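Transcriptional regulator (TetR/AcrR family) (Bacillus halodurans, PDB 5GP9) probably binds operator DNA as a TetR-family repressor of fatty acid degradation genes, with a fatty acyl ligand as the likely effector. Local coordinates at residues G5-Y8 with D9-I12; V16-I19 with A20-Y24; L127-L130 with D131-L134; T165-M169 with K170-Y174. All blocks are in the same frame, centred on the assembly; numbering follows the deposited sequence.

How the contacts relate
Contact 1 lies at the start of helix 8-26, with the loop before it, and contact 2 farther along the same helix, in the DNA-binding part; their centres are about 17 Å apart. Contacts 3 and 4 belong to the C-terminal region, contact 3 on helix 113-139 and contact 4 at helix 149-169 and the loop after it. All four mix buried and exposed residues. Contact 1 opens a helix through a turn and two waters. Contact 4 is where a helix gives way to a loop, and adds aromatic and sulfur packing. Contact 3 is a mid-helix stretch with leucines on its buried side and acids toward water. Contacts 3 and 4 reach the second subunit; contacts 1 and 2 do not.

Contact 1. Residues G5-Y8 with D9-I12; sequences GPKY and DQII
Tyr8 and Ile12 make the apolar part of this contact, one helical turn apart. Tyr8 has CG anti to its own N (chi1 176°), which places the ring beside the Ile12 side chain. The methyl CG2 of Ile12 sits over one face of the ring, displaced toward its rim, in a CH-pi contact 4.2 Å from the ring centroid. The other branch ends at CD1, 3.7 Å from Tyr8 CE2. Backbone bonds start the helix. Ile12 N binds Tyr8 O at 3.0 Å in a nearly straight bond (178°), and Ile11 N binds Lys7 O at 3.1 Å. Just before them a type I turn runs from Gly5 to Tyr8, closed by Tyr8 N on Gly5 O. Two waters serve N-H groups of the first turn. Water 1 accepts from Gln10 N at 2.8 Å and reaches Pro6 O. Water 2 accepts from Asp9 N at 2.8 Å and lies 2.7 Å from Asp9 OD2, its partner on the carboxylate. The Gln10 side chain runs alongside that of Lys7, pointing the same way, and its NE2 is held by Ala36 O. Around the contact, Ile11 packs on Ile43 and Tyr46 of helix 40-46, while Ile12 meets Phe47 and also Leu57 of helix 50-74. The start of helix 8-26 is thus set against both helices.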
ATOM      1  N   GLY A   5       6.368  29.139 -13.051  1.00 33.41           N
ATOM      2  CA  GLY A   5       6.913  29.643 -14.295  1.00 31.77           C
ATOM      3  C   GLY A   5       6.323  28.855 -15.498  1.00 31.87           C
ATOM      4  O   GLY A   5       5.861  27.720 -15.338  1.00 28.57           O
ATOM      5  N   PRO A   6       6.428  29.414 -16.714  1.00 31.09           N
ATOM      6  CA  PRO A   6       5.790  28.753 -17.869  1.00 28.74           C
ATOM      7  C   PRO A   6       6.337  27.439 -18.356  1.00 32.56           C
ATOM      8  O   PRO A   6       5.659  26.839 -19.218  1.00 36.64           O
ATOM      9  CB  PRO A   6       5.911  29.784 -18.983  1.00 35.35           C
ATOM     10  CG  PRO A   6       6.477  31.014 -18.378  1.00 36.91           C
ATOM     11  CD  PRO A   6       7.229  30.591 -17.153  1.00 33.54           C
ATOM     12  N   LYS A   7       7.515  26.986 -17.861  1.00 26.25           N
ATOM     13  CA  LYS A   7       8.134  25.690 -18.253  1.00 29.03           C
ATOM     14  C   LYS A   7       7.881  24.639 -17.194  1.00 33.04           C
ATOM     15  O   LYS A   7       8.329  23.530 -17.346  1.00 29.33           O
ATOM     16  CB  LYS A   7       9.641  25.758 -18.508  1.00 31.41           C
ATOM     17  CG  LYS A   7       9.942  26.663 -19.716  1.00 33.79           C
ATOM     18  CD  LYS A   7      11.394  26.752 -20.067  1.00 37.81           C
ATOM     19  CE  LYS A   7      11.522  27.780 -21.214  1.00 45.00           C
ATOM     20  NZ  LYS A   7      12.931  27.869 -21.613  1.00 52.47           N
ATOM     21  N   TYR A   8       7.166  25.000 -16.141  1.00 31.67           N
ATOM     22  CA  TYR A   8       6.821  24.058 -15.048  1.00 32.89           C
ATOM     23  C   TYR A   8       6.163  22.806 -15.570  1.00 29.81           C
ATOM     24  O   TYR A   8       6.686  21.693 -15.381  1.00 31.44           O
ATOM     25  CB  TYR A   8       5.953  24.756 -14.001  1.00 35.75           C
ATOM     26  CG  TYR A   8       5.484  23.830 -12.927  1.00 37.05           C
ATOM     27  CD1 TYR A   8       6.310  23.539 -11.809  1.00 35.30           C
ATOM     28  CD2 TYR A   8       4.246  23.182 -13.061  1.00 34.41           C
ATOM     29  CE1 TYR A   8       5.903  22.661 -10.845  1.00 36.33           C
ATOM     30  CE2 TYR A   8       3.815  22.293 -12.092  1.00 38.79           C
ATOM     31  CZ  TYR A   8       4.660  22.028 -10.997  1.00 42.69           C
ATOM     32  OH  TYR A   8       4.271  21.123 -10.036  1.00 43.95           O
ATOM     33  N   ASP A   9       5.018  22.960 -16.243  1.00 32.22           N
ATOM     34  CA  ASP A   9       4.313  21.800 -16.714  1.00 31.46           C
ATOM     35  C   ASP A   9       5.097  21.005 -17.640  1.00 28.36           C
ATOM     36  O   ASP A   9       5.053  19.786 -17.562  1.00 30.25           O
ATOM     37  CB  ASP A   9       3.020  22.194 -17.395  1.00 34.05           C
ATOM     38  CG  ASP A   9       2.030  22.740 -16.442  1.00 37.50           C
ATOM     39  OD1 ASP A   9       1.607  21.975 -15.568  1.00 35.99           O
ATOM     40  OD2 ASP A   9       1.675  23.956 -16.531  1.00 42.74           O
ATOM     41  N   GLN A  10       5.838  21.594 -18.595  1.00 28.40           N
ATOM     42  CA  GLN A  10       6.546  20.724 -19.506  1.00 27.76           C
ATOM     43  C   GLN A  10       7.647  19.906 -18.770  1.00 24.44           C
ATOM     44  O   GLN A  10       7.912  18.808 -19.163  1.00 26.34           O
ATOM     45  CB  GLN A  10       7.113  21.440 -20.779  1.00 33.43           C
ATOM     46  CG  GLN A  10       8.375  22.185 -20.619  1.00 29.46           C
ATOM     47  CD  GLN A  10       8.564  23.309 -21.684  1.00 24.65           C
ATOM     48  OE1 GLN A  10       7.838  24.287 -21.678  1.00 30.50           O
ATOM     49  NE2 GLN A  10       9.409  23.084 -22.599  1.00 28.61           N
ATOM     50  N   ILE A  11       8.294  20.468 -17.753  1.00 25.27           N
ATOM     51  CA  ILE A  11       9.322  19.705 -17.045  1.00 23.56           C
ATOM     52  C   ILE A  11       8.700  18.543 -16.238  1.00 23.60           C
ATOM     53  O   ILE A  11       9.151  17.389 -16.362  1.00 25.66           O
ATOM     54  CB  ILE A  11      10.176  20.615 -16.135  1.00 25.77           C
ATOM     55  CG1 ILE A  11      10.992  21.563 -17.016  1.00 27.68           C
ATOM     56  CG2 ILE A  11      11.129  19.813 -15.308  1.00 25.31           C
ATOM     57  CD1 ILE A  11      11.435  22.779 -16.209  1.00 25.94           C
ATOM     58  N   ILE A  12       7.665  18.858 -15.474  1.00 26.81           N
ATOM     59  CA  ILE A  12       7.005  17.825 -14.632  1.00 24.72           C
ATOM     60  C   ILE A  12       6.353  16.786 -15.526  1.00 24.51           C
ATOM     61  O   ILE A  12       6.442  15.596 -15.244  1.00 23.64           O
ATOM     62  CB  ILE A  12       6.071  18.397 -13.589  1.00 30.30           C
ATOM     63  CG1 ILE A  12       4.908  19.084 -14.211  1.00 34.57           C
ATOM     64  CG2 ILE A  12       6.869  19.171 -12.561  1.00 32.90           C
ATOM     65  CD1 ILE A  12       3.682  18.820 -13.347  1.00 49.45           C
TER
HETATM   66  O   HOH W   1       5.229  24.158 -19.666  1.00 35.13           O
HETATM   67  O   HOH W   2       3.878  25.456 -16.873  1.00 36.75           O

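Contact 2. Residues V16-I19 with A20-Y24; sequences VQVI and AEHGY
Val16 to Glu21 keep regular alpha-helical angles, and the backbone bonds join residues four apart; His22 already departs from those angles. Ala20 N binds Val16 O at 2.9 Å, Glu21 N binds Gln17 O at 2.9 Å, and His22 N binds Val18 O at 3.0 Å. The next bond, Gly23 N to Ile19 O, is short at 2.8 Å but weak, because it is far from straight. Gly23 has a positive phi of 86°, which favours glycine. On the outer side, Gln17 and Glu21 run side by side in the same direction. Glu21 OE2 lies 3.3 Å from Gln17 CG, and the amide and carboxylate planes are almost parallel, 6° apart. Glu21 and Ala20 also touch Lys99 of helix 98-107. On the inner side, Ile19 CG2 meets Tyr24 CB at 4.2 Å. The first torsion of Ile19 (-64°) sets CG2 anti to the backbone N. Its CD1 lies at the edge of the Tyr24 ring, near the ring plane. Ile19 also packs on Leu54 and Val103. Tyr24 makes a cation-pi contact with Lys50, and its N-H is bonded by Glu107. Val18 faces Ile32 and Ala35 of helix 29-36. This is the C-terminal part of helix 8-26, the first helix of a TetR-type DNA-binding domain, packed on the predicted helix-turn-helix (28-47).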
ATOM      1  N   VAL A  16       7.316  12.782 -15.387  1.00 26.18           N
ATOM      2  CA  VAL A  16       6.391  11.659 -15.206  1.00 24.66           C
ATOM      3  C   VAL A  16       6.692  10.599 -16.273  1.00 29.43           C
ATOM      4  O   VAL A  16       6.843   9.401 -15.998  1.00 28.11           O
ATOM      5  CB  VAL A  16       4.928  12.102 -15.225  1.00 24.36           C
ATOM      6  CG1 VAL A  16       3.954  10.897 -15.365  1.00 29.89           C
ATOM      7  CG2 VAL A  16       4.598  12.911 -14.021  1.00 24.72           C
ATOM      8  N   GLN A  17       6.912  11.058 -17.513  1.00 26.51           N
ATOM      9  CA  GLN A  17       7.202  10.155 -18.603  1.00 29.66           C
ATOM     10  C   GLN A  17       8.494   9.397 -18.403  1.00 29.01           C
ATOM     11  O   GLN A  17       8.517   8.184 -18.506  1.00 28.55           O
ATOM     12  CB  GLN A  17       7.221  10.915 -19.926  1.00 35.17           C
ATOM     13  CG  GLN A  17       7.518   9.961 -21.063  1.00 43.66           C
ATOM     14  CD  GLN A  17       7.576  10.663 -22.378  1.00 53.94           C
ATOM     15  OE1 GLN A  17       6.549  11.150 -22.893  1.00 61.19           O
ATOM     16  NE2 GLN A  17       8.802  10.766 -22.921  1.00 53.78           N
ATOM     17  N   VAL A  18       9.553  10.092 -18.042  1.00 28.95           N
ATOM     18  CA  VAL A  18      10.841   9.484 -17.899  1.00 29.79           C
ATOM     19  C   VAL A  18      10.914   8.509 -16.717  1.00 29.37           C
ATOM     20  O   VAL A  18      11.475   7.402 -16.821  1.00 31.41           O
ATOM     21  CB  VAL A  18      11.913  10.569 -17.767  1.00 32.94           C
ATOM     22  CG1 VAL A  18      13.256   9.997 -17.334  1.00 32.94           C
ATOM     23  CG2 VAL A  18      12.008  11.300 -19.092  1.00 32.51           C
ATOM     24  N   ILE A  19      10.303   8.920 -15.626  1.00 27.74           N
ATOM     25  CA  ILE A  19      10.263   8.101 -14.426  1.00 30.43           C
ATOM     26  C   ILE A  19       9.423   6.886 -14.668  1.00 27.48           C
ATOM     27  O   ILE A  19       9.809   5.803 -14.242  1.00 34.15           O
ATOM     28  CB  ILE A  19       9.843   8.874 -13.174  1.00 29.58           C
ATOM     29  CG1 ILE A  19      10.847   9.980 -12.790  1.00 28.64           C
ATOM     30  CG2 ILE A  19       9.575   7.955 -11.986  1.00 30.32           C
ATOM     31  CD1 ILE A  19      10.378  10.980 -11.747  1.00 29.95           C
ATOM     32  N   ALA A  20       8.314   7.012 -15.365  1.00 31.07           N
ATOM     33  CA  ALA A  20       7.447   5.861 -15.613  1.00 29.31           C
ATOM     34  C   ALA A  20       8.189   4.891 -16.542  1.00 36.59           C
ATOM     35  O   ALA A  20       8.216   3.690 -16.331  1.00 36.75           O
ATOM     36  CB  ALA A  20       6.169   6.290 -16.243  1.00 29.57           C
ATOM     37  N   GLU A  21       8.851   5.434 -17.547  1.00 34.39           N
ATOM     38  CA  GLU A  21       9.403   4.584 -18.600  1.00 39.09           C
ATOM     39  C   GLU A  21      10.640   3.850 -18.189  1.00 37.33           C
ATOM     40  O   GLU A  21      10.810   2.696 -18.580  1.00 39.82           O
ATOM     41  CB  GLU A  21       9.723   5.404 -19.850  1.00 41.85           C
ATOM     42  CG  GLU A  21       8.498   5.653 -20.734  1.00 51.97           C
ATOM     43  CD  GLU A  21       8.840   6.431 -22.014  1.00 60.50           C
ATOM     44  OE1 GLU A  21      10.038   6.406 -22.439  1.00 66.15           O
ATOM     45  OE2 GLU A  21       7.919   7.063 -22.595  1.00 59.95           O
ATOM     46  N   HIS A  22      11.549   4.524 -17.507  1.00 38.17           N
ATOM     47  CA  HIS A  22      12.839   3.979 -17.126  1.00 42.43           C
ATOM     48  C   HIS A  22      13.006   3.758 -15.653  1.00 46.48           C
ATOM     49  O   HIS A  22      14.033   3.238 -15.226  1.00 51.12           O
ATOM     50  CB  HIS A  22      13.966   4.913 -17.621  1.00 56.43           C
ATOM     51  CG  HIS A  22      13.965   5.093 -19.112  1.00 60.87           C
ATOM     52  ND1 HIS A  22      13.981   6.327 -19.720  1.00 60.09           N
ATOM     53  CD2 HIS A  22      13.870   4.179 -20.110  1.00 67.16           C
ATOM     54  CE1 HIS A  22      13.890   6.168 -21.030  1.00 59.36           C
ATOM     55  NE2 HIS A  22      13.837   4.876 -21.293  1.00 68.69           N
ATOM     56  N   GLY A  23      12.037   4.192 -14.852  1.00 42.58           N
ATOM     57  CA  GLY A  23      12.062   3.959 -13.444  1.00 39.25           C
ATOM     58  C   GLY A  23      12.835   5.026 -12.837  1.00 34.75           C
ATOM     59  O   GLY A  23      13.646   5.679 -13.522  1.00 45.31           O
ATOM     60  N   TYR A  24      12.615   5.233 -11.540  1.00 35.27           N
ATOM     61  CA  TYR A  24      13.095   6.407 -10.836  1.00 35.99           C
ATOM     62  C   TYR A  24      14.602   6.476 -10.733  1.00 46.45           C
ATOM     63  O   TYR A  24      15.200   7.569 -10.844  1.00 42.93           O
ATOM     64  CB  TYR A  24      12.523   6.523  -9.435  1.00 41.20           C
ATOM     65  CG  TYR A  24      13.065   7.693  -8.573  1.00 43.06           C
ATOM     66  CD1 TYR A  24      12.732   8.995  -8.830  1.00 43.15           C
ATOM     67  CD2 TYR A  24      13.887   7.456  -7.470  1.00 51.76           C
ATOM     68  CE1 TYR A  24      13.192  10.025  -8.058  1.00 39.47           C
ATOM     69  CE2 TYR A  24      14.349   8.495  -6.681  1.00 45.40           C
ATOM     70  CZ  TYR A  24      14.015   9.767  -6.990  1.00 50.21           C
ATOM     71  OH  TYR A  24      14.472  10.800  -6.244  1.00 49.93           O
TER

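Contact 3. Residues L127-L130 with D131-L134; sequences LNLL and DELL
Leu130 and Leu134 lie one turn apart on helix 113-139, joined by the bond from Leu134 N to Leu130 O at 3.0 Å. The side chain of Leu134 folds back along that carbonyl, with CG 3.4 Å from Leu130 O. This is the close-packed side. Leu130 fits against Leu86 and Ile156, Leu133 against Leu83, and Leu129 against Ile69 and Met73. Leu134 also reaches Leu191 of the second subunit. The helix belongs to the all-helical C-terminal region, which in TetR regulators binds ligand and forms the dimer; here its leucines pack against helices 50-74, 79-95 and 149-169. The other side of the helix is polar and watery. Two waters bridge Asn128 and Asp131, each donating to Asn128 OD1 and to Asp131 OD2. The shorter bonds are those to Asp131 OD2, 2.6 Å from water 4 and 2.8 Å from water 3. Asp131 has CG anti to its carbonyl carbon (chi1 -69°), which lays the carboxylate back over the preceding turn, with CG 3.4 Å from Leu127 O. Its other oxygen, OD1, forms a salt bridge with Arg153. Glu132 is extended, crosses Leu129 at about a right angle, and brings OE2 to 4.0 Å from Leu129 CD1. That same oxygen pairs with Arg70 in a salt bridge and bonds to a glycerol, probably from the crystallisation liquor.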
ATOM      1  N   LEU A 127      -6.024  12.470   2.712  1.00 24.46           N
ATOM      2  CA  LEU A 127      -6.502  11.821   3.971  1.00 28.48           C
ATOM      3  C   LEU A 127      -7.382  12.733   4.818  1.00 29.17           C
ATOM      4  O   LEU A 127      -8.356  12.277   5.285  1.00 26.40           O
ATOM      5  CB  LEU A 127      -5.370  11.203   4.808  1.00 26.77           C
ATOM      6  CG  LEU A 127      -4.411  10.236   4.073  1.00 28.27           C
ATOM      7  CD1 LEU A 127      -3.261   9.715   4.968  1.00 28.80           C
ATOM      8  CD2 LEU A 127      -5.193   9.092   3.442  1.00 24.64           C
ATOM      9  N   ASN A 128      -7.069  14.030   4.932  1.00 28.57           N
ATOM     10  CA  ASN A 128      -7.970  14.994   5.631  1.00 32.25           C
ATOM     11  C   ASN A 128      -9.327  15.178   4.971  1.00 28.63           C
ATOM     12  O   ASN A 128     -10.350  15.277   5.639  1.00 30.61           O
ATOM     13  CB  ASN A 128      -7.292  16.356   5.756  1.00 31.60           C
ATOM     14  CG  ASN A 128      -6.082  16.343   6.685  1.00 33.82           C
ATOM     15  OD1 ASN A 128      -5.832  15.403   7.438  1.00 34.33           O
ATOM     16  ND2 ASN A 128      -5.292  17.419   6.589  1.00 34.58           N
ATOM     17  N   LEU A 129      -9.365  15.155   3.649  1.00 29.06           N
ATOM     18  CA  LEU A 129     -10.606  15.147   2.917  1.00 29.48           C
ATOM     19  C   LEU A 129     -11.434  13.909   3.202  1.00 28.54           C
ATOM     20  O   LEU A 129     -12.617  13.980   3.422  1.00 28.95           O
ATOM     21  CB  LEU A 129     -10.347  15.252   1.390  1.00 32.46           C
ATOM     22  CG  LEU A 129     -11.628  15.203   0.581  1.00 34.43           C
ATOM     23  CD1 LEU A 129     -12.518  16.391   0.955  1.00 38.86           C
ATOM     24  CD2 LEU A 129     -11.276  15.185  -0.895  1.00 37.25           C
ATOM     25  N   LEU A 130     -10.799  12.750   3.165  1.00 29.06           N
ATOM     26  CA  LEU A 130     -11.451  11.515   3.582  1.00 27.48           C
ATOM     27  C   LEU A 130     -12.075  11.661   5.013  1.00 26.27           C
ATOM     28  O   LEU A 130     -13.212  11.328   5.255  1.00 27.13           O
ATOM     29  CB  LEU A 130     -10.474  10.330   3.561  1.00 27.05           C
ATOM     30  CG  LEU A 130     -10.306   9.540   2.254  1.00 34.16           C
ATOM     31  CD1 LEU A 130      -9.277   8.436   2.394  1.00 31.63           C
ATOM     32  CD2 LEU A 130     -11.588   8.895   1.748  1.00 36.48           C
ATOM     33  N   ASP A 131     -11.297  12.188   5.940  1.00 28.40           N
ATOM     34  CA  ASP A 131     -11.770  12.392   7.333  1.00 32.51           C
ATOM     35  C   ASP A 131     -13.009  13.315   7.419  1.00 31.08           C
ATOM     36  O   ASP A 131     -14.026  12.933   8.090  1.00 30.69           O
ATOM     37  CB  ASP A 131     -10.655  12.969   8.205  1.00 30.38           C
ATOM     38  CG  ASP A 131      -9.529  12.001   8.468  1.00 32.24           C
ATOM     39  OD1 ASP A 131      -9.604  10.773   8.138  1.00 34.50           O
ATOM     40  OD2 ASP A 131      -8.541  12.462   9.018  1.00 31.90           O
ATOM     41  N   GLU A 132     -12.981  14.389   6.637  1.00 34.39           N
ATOM     42  CA  GLU A 132     -14.148  15.268   6.562  1.00 34.04           C
ATOM     43  C   GLU A 132     -15.388  14.551   6.087  1.00 33.07           C
ATOM     44  O   GLU A 132     -16.465  14.738   6.660  1.00 32.00           O
ATOM     45  CB  GLU A 132     -13.925  16.481   5.668  1.00 37.11           C
ATOM     46  CG  GLU A 132     -12.754  17.398   6.039  1.00 36.72           C
ATOM     47  CD  GLU A 132     -12.567  18.521   5.022  1.00 44.61           C
ATOM     48  OE1 GLU A 132     -11.558  19.225   5.145  1.00 43.16           O
ATOM     49  OE2 GLU A 132     -13.418  18.709   4.085  1.00 45.03           O
ATOM     50  N   LEU A 133     -15.266  13.739   5.035  1.00 29.32           N
ATOM     51  CA  LEU A 133     -16.365  12.949   4.550  1.00 30.91           C
ATOM     52  C   LEU A 133     -16.962  11.973   5.561  1.00 30.64           C
ATOM     53  O   LEU A 133     -18.198  11.796   5.667  1.00 33.93           O
ATOM     54  CB  LEU A 133     -15.941  12.197   3.304  1.00 31.07           C
ATOM     55  CG  LEU A 133     -17.047  11.437   2.633  1.00 33.82           C
ATOM     56  CD1 LEU A 133     -18.168  12.381   2.203  1.00 38.30           C
ATOM     57  CD2 LEU A 133     -16.503  10.633   1.444  1.00 39.97           C
ATOM     58  N   LEU A 134     -16.069  11.313   6.274  1.00 26.72           N
ATOM     59  CA  LEU A 134     -16.463  10.382   7.256  1.00 27.33           C
ATOM     60  C   LEU A 134     -17.198  11.067   8.442  1.00 28.99           C
ATOM     61  O   LEU A 134     -18.156  10.488   8.986  1.00 30.53           O
ATOM     62  CB  LEU A 134     -15.236   9.648   7.771  1.00 26.50           C
ATOM     63  CG  LEU A 134     -14.723   8.635   6.731  1.00 24.89           C
ATOM     64  CD1 LEU A 134     -13.321   8.238   7.129  1.00 27.77           C
ATOM     65  CD2 LEU A 134     -15.561   7.390   6.714  1.00 26.87           C
TER
HETATM   66  O   HOH W   3      -6.054  12.379   7.844  1.00 37.80           O
HETATM   67  O   HOH W   4      -8.197  15.019   9.547  1.00 44.01           O

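Contact 4. Residues T165-M169 with K170-Y174; sequences TNWVM and KDCKY
Trp167 is gripped on one face and along one edge by the residues that follow its helix. Cys172 lies over the face. Its SG stands 3.6 Å from the centroid of the six-membered ring, only 7° off the normal, and its CA makes a CH-pi contact with the five-membered ring. At the edge, the indole NE1 donates to Tyr174 O at 2.8 Å, with the acceptor nearly in the ring plane. Tyr174 then turns its own face to the indole edge. Trp167 CD1 lies 3.7 Å from Tyr174 CE2, and the planes meet at 74° in an edge-to-face pair. The chi1 of Tyr174 (57°) puts CG between N and the carbonyl carbon, which brings the ring back against the helix. Water 5 lies 2.5 Å from Tyr174 OH and makes a weak bond to Asn166 O. Backbone bonds hold Cys172 in place: its N reaches Trp167 O at 2.9 Å, and Asp171 N reaches Val168 O at 3.0 Å. Farther out, His98 packs edge-to-face on Trp167 and also touches Cys172. Met169 touches Asn120, and Tyr174 touches Arg150, both of the second subunit. With Asp171 at positive phi, this is a Schellman motif ending helix 149-169, joined to a Cys sulfur-aromatic contact.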
ATOM      1  N   THR A 165      -3.040  -0.311  -7.490  1.00 20.88           N
ATOM      2  CA  THR A 165      -1.773  -0.996  -7.658  1.00 21.56           C
ATOM      3  C   THR A 165      -1.892  -2.271  -8.425  1.00 23.85           C
ATOM      4  O   THR A 165      -1.042  -2.599  -9.279  1.00 22.53           O
ATOM      5  CB  THR A 165      -1.034  -1.192  -6.348  1.00 23.52           C
ATOM      6  OG1 THR A 165      -0.654   0.095  -5.895  1.00 24.15           O
ATOM      7  CG2 THR A 165       0.163  -2.034  -6.495  1.00 25.97           C
ATOM      8  N   ASN A 166      -2.948  -3.029  -8.153  1.00 21.55           N
ATOM      9  CA  ASN A 166      -3.124  -4.250  -8.853  1.00 22.38           C
ATOM     10  C   ASN A 166      -3.367  -4.051 -10.378  1.00 23.18           C
ATOM     11  O   ASN A 166      -2.853  -4.838 -11.168  1.00 26.52           O
ATOM     12  CB  ASN A 166      -4.196  -5.086  -8.159  1.00 23.56           C
ATOM     13  CG  ASN A 166      -3.574  -5.891  -6.996  1.00 28.94           C
ATOM     14  OD1 ASN A 166      -2.981  -6.960  -7.221  1.00 35.38           O
ATOM     15  ND2 ASN A 166      -3.610  -5.349  -5.786  1.00 29.13           N
ATOM     16  N   TRP A 167      -4.039  -2.967 -10.722  1.00 21.78           N
ATOM     17  CA  TRP A 167      -4.355  -2.605 -12.109  1.00 23.64           C
ATOM     18  C   TRP A 167      -3.048  -2.209 -12.800  1.00 26.87           C
ATOM     19  O   TRP A 167      -2.704  -2.698 -13.882  1.00 23.96           O
ATOM     20  CB  TRP A 167      -5.354  -1.512 -12.084  1.00 23.36           C
ATOM     21  CG  TRP A 167      -5.600  -0.691 -13.309  1.00 26.89           C
ATOM     22  CD1 TRP A 167      -6.336  -1.055 -14.457  1.00 27.35           C
ATOM     23  CD2 TRP A 167      -5.144   0.630 -13.533  1.00 25.80           C
ATOM     24  NE1 TRP A 167      -6.341  -0.025 -15.345  1.00 26.36           N
ATOM     25  CE2 TRP A 167      -5.620   1.027 -14.816  1.00 28.06           C
ATOM     26  CE3 TRP A 167      -4.403   1.557 -12.753  1.00 23.86           C
ATOM     27  CZ2 TRP A 167      -5.379   2.284 -15.327  1.00 28.05           C
ATOM     28  CZ3 TRP A 167      -4.185   2.822 -13.254  1.00 27.64           C
ATOM     29  CH2 TRP A 167      -4.679   3.195 -14.510  1.00 27.70           C
ATOM     30  N   VAL A 168      -2.229  -1.391 -12.123  1.00 22.85           N
ATOM     31  CA  VAL A 168      -0.870  -1.065 -12.624  1.00 23.82           C
ATOM     32  C   VAL A 168       0.037  -2.280 -12.804  1.00 24.12           C
ATOM     33  O   VAL A 168       0.722  -2.371 -13.834  1.00 25.86           O
ATOM     34  CB  VAL A 168      -0.181   0.023 -11.784  1.00 23.27           C
ATOM     35  CG1 VAL A 168       1.298   0.141 -12.131  1.00 27.49           C
ATOM     36  CG2 VAL A 168      -0.858   1.353 -11.915  1.00 23.83           C
ATOM     37  N   MET A 169       0.006  -3.263 -11.912  1.00 22.99           N
ATOM     38  CA  MET A 169       0.792  -4.465 -12.026  1.00 26.50           C
ATOM     39  C   MET A 169       0.286  -5.326 -13.154  1.00 28.69           C
ATOM     40  O   MET A 169       1.057  -6.124 -13.637  1.00 30.33           O
ATOM     41  CB  MET A 169       0.846  -5.309 -10.756  1.00 29.10           C
ATOM     42  CG  MET A 169       1.430  -4.664  -9.520  1.00 33.56           C
ATOM     43  SD  MET A 169       0.668  -5.412  -7.994  1.00 47.99           S
ATOM     44  CE  MET A 169       0.651  -7.212  -8.235  1.00 46.58           C
ATOM     45  N   LYS A 170      -0.919  -5.094 -13.616  1.00 28.06           N
ATOM     46  CA  LYS A 170      -1.492  -5.769 -14.806  1.00 32.07           C
ATOM     47  C   LYS A 170      -1.477  -4.861 -16.051  1.00 29.80           C
ATOM     48  O   LYS A 170      -2.316  -4.960 -16.985  1.00 28.42           O
ATOM     49  CB  LYS A 170      -2.891  -6.277 -14.463  1.00 31.95           C
ATOM     50  CG  LYS A 170      -2.956  -7.392 -13.421  1.00 38.03           C
ATOM     51  CD  LYS A 170      -2.202  -8.654 -13.819  1.00 42.04           C
ATOM     52  CE  LYS A 170      -2.224  -9.736 -12.746  1.00 50.35           C
ATOM     53  NZ  LYS A 170      -1.219 -10.766 -13.119  1.00 53.91           N
ATOM     54  N   ASP A 171      -0.470  -3.970 -16.101  1.00 29.94           N
ATOM     55  CA  ASP A 171      -0.245  -3.110 -17.252  1.00 30.12           C
ATOM     56  C   ASP A 171      -1.357  -2.251 -17.633  1.00 33.01           C
ATOM     57  O   ASP A 171      -1.509  -1.909 -18.820  1.00 29.34           O
ATOM     58  CB  ASP A 171       0.240  -3.949 -18.487  1.00 32.24           C
ATOM     59  CG  ASP A 171       1.566  -4.621 -18.236  1.00 39.94           C
ATOM     60  OD1 ASP A 171       2.479  -3.939 -17.800  1.00 37.93           O
ATOM     61  OD2 ASP A 171       1.719  -5.832 -18.409  1.00 45.48           O
ATOM     62  N   CYS A 172      -2.191  -1.892 -16.655  1.00 27.12           N
ATOM     63  CA  CYS A 172      -3.362  -1.032 -16.838  1.00 28.70           C
ATOM     64  C   CYS A 172      -4.288  -1.498 -17.949  1.00 30.39           C
ATOM     65  O   CYS A 172      -4.877  -0.679 -18.594  1.00 31.15           O
ATOM     66  CB  CYS A 172      -2.946   0.422 -17.063  1.00 31.36           C
ATOM     67  SG  CYS A 172      -1.839   1.130 -15.804  1.00 30.50           S
ATOM     68  N   LYS A 173      -4.404  -2.802 -18.165  1.00 29.41           N
ATOM     69  CA  LYS A 173      -5.039  -3.330 -19.422  1.00 35.73           C
ATOM     70  C   LYS A 173      -6.569  -3.364 -19.412  1.00 36.96           C
ATOM     71  O   LYS A 173      -7.203  -3.455 -20.464  1.00 36.65           O
ATOM     72  CB  LYS A 173      -4.533  -4.724 -19.739  1.00 37.15           C
ATOM     73  CG  LYS A 173      -5.030  -5.835 -18.822  1.00 34.88           C
ATOM     74  CD  LYS A 173      -4.793  -7.202 -19.378  1.00 38.17           C
ATOM     75  CE  LYS A 173      -3.347  -7.575 -19.561  1.00 37.11           C
ATOM     76  NZ  LYS A 173      -2.731  -8.011 -18.294  1.00 39.49           N
ATOM     77  N   TYR A 174      -7.164  -3.318 -18.218  1.00 29.78           N
ATOM     78  CA  TYR A 174      -8.591  -3.231 -18.060  1.00 29.82           C
ATOM     79  C   TYR A 174      -9.016  -1.866 -17.571  1.00 34.12           C
ATOM     80  O   TYR A 174      -8.187  -1.033 -17.165  1.00 31.15           O
ATOM     81  CB  TYR A 174      -9.073  -4.326 -17.173  1.00 31.65           C
ATOM     82  CG  TYR A 174      -8.449  -4.409 -15.762  1.00 30.30           C
ATOM     83  CD1 TYR A 174      -7.335  -5.162 -15.550  1.00 31.19           C
ATOM     84  CD2 TYR A 174      -9.012  -3.736 -14.688  1.00 32.47           C
ATOM     85  CE1 TYR A 174      -6.755  -5.263 -14.322  1.00 31.63           C
ATOM     86  CE2 TYR A 174      -8.444  -3.849 -13.412  1.00 29.66           C
ATOM     87  CZ  TYR A 174      -7.300  -4.578 -13.266  1.00 29.68           C
ATOM     88  OH  TYR A 174      -6.680  -4.780 -12.055  1.00 29.47           O
TER
HETATM   89  O   HOH W   5      -5.323  -6.814 -11.362  1.00 53.47           O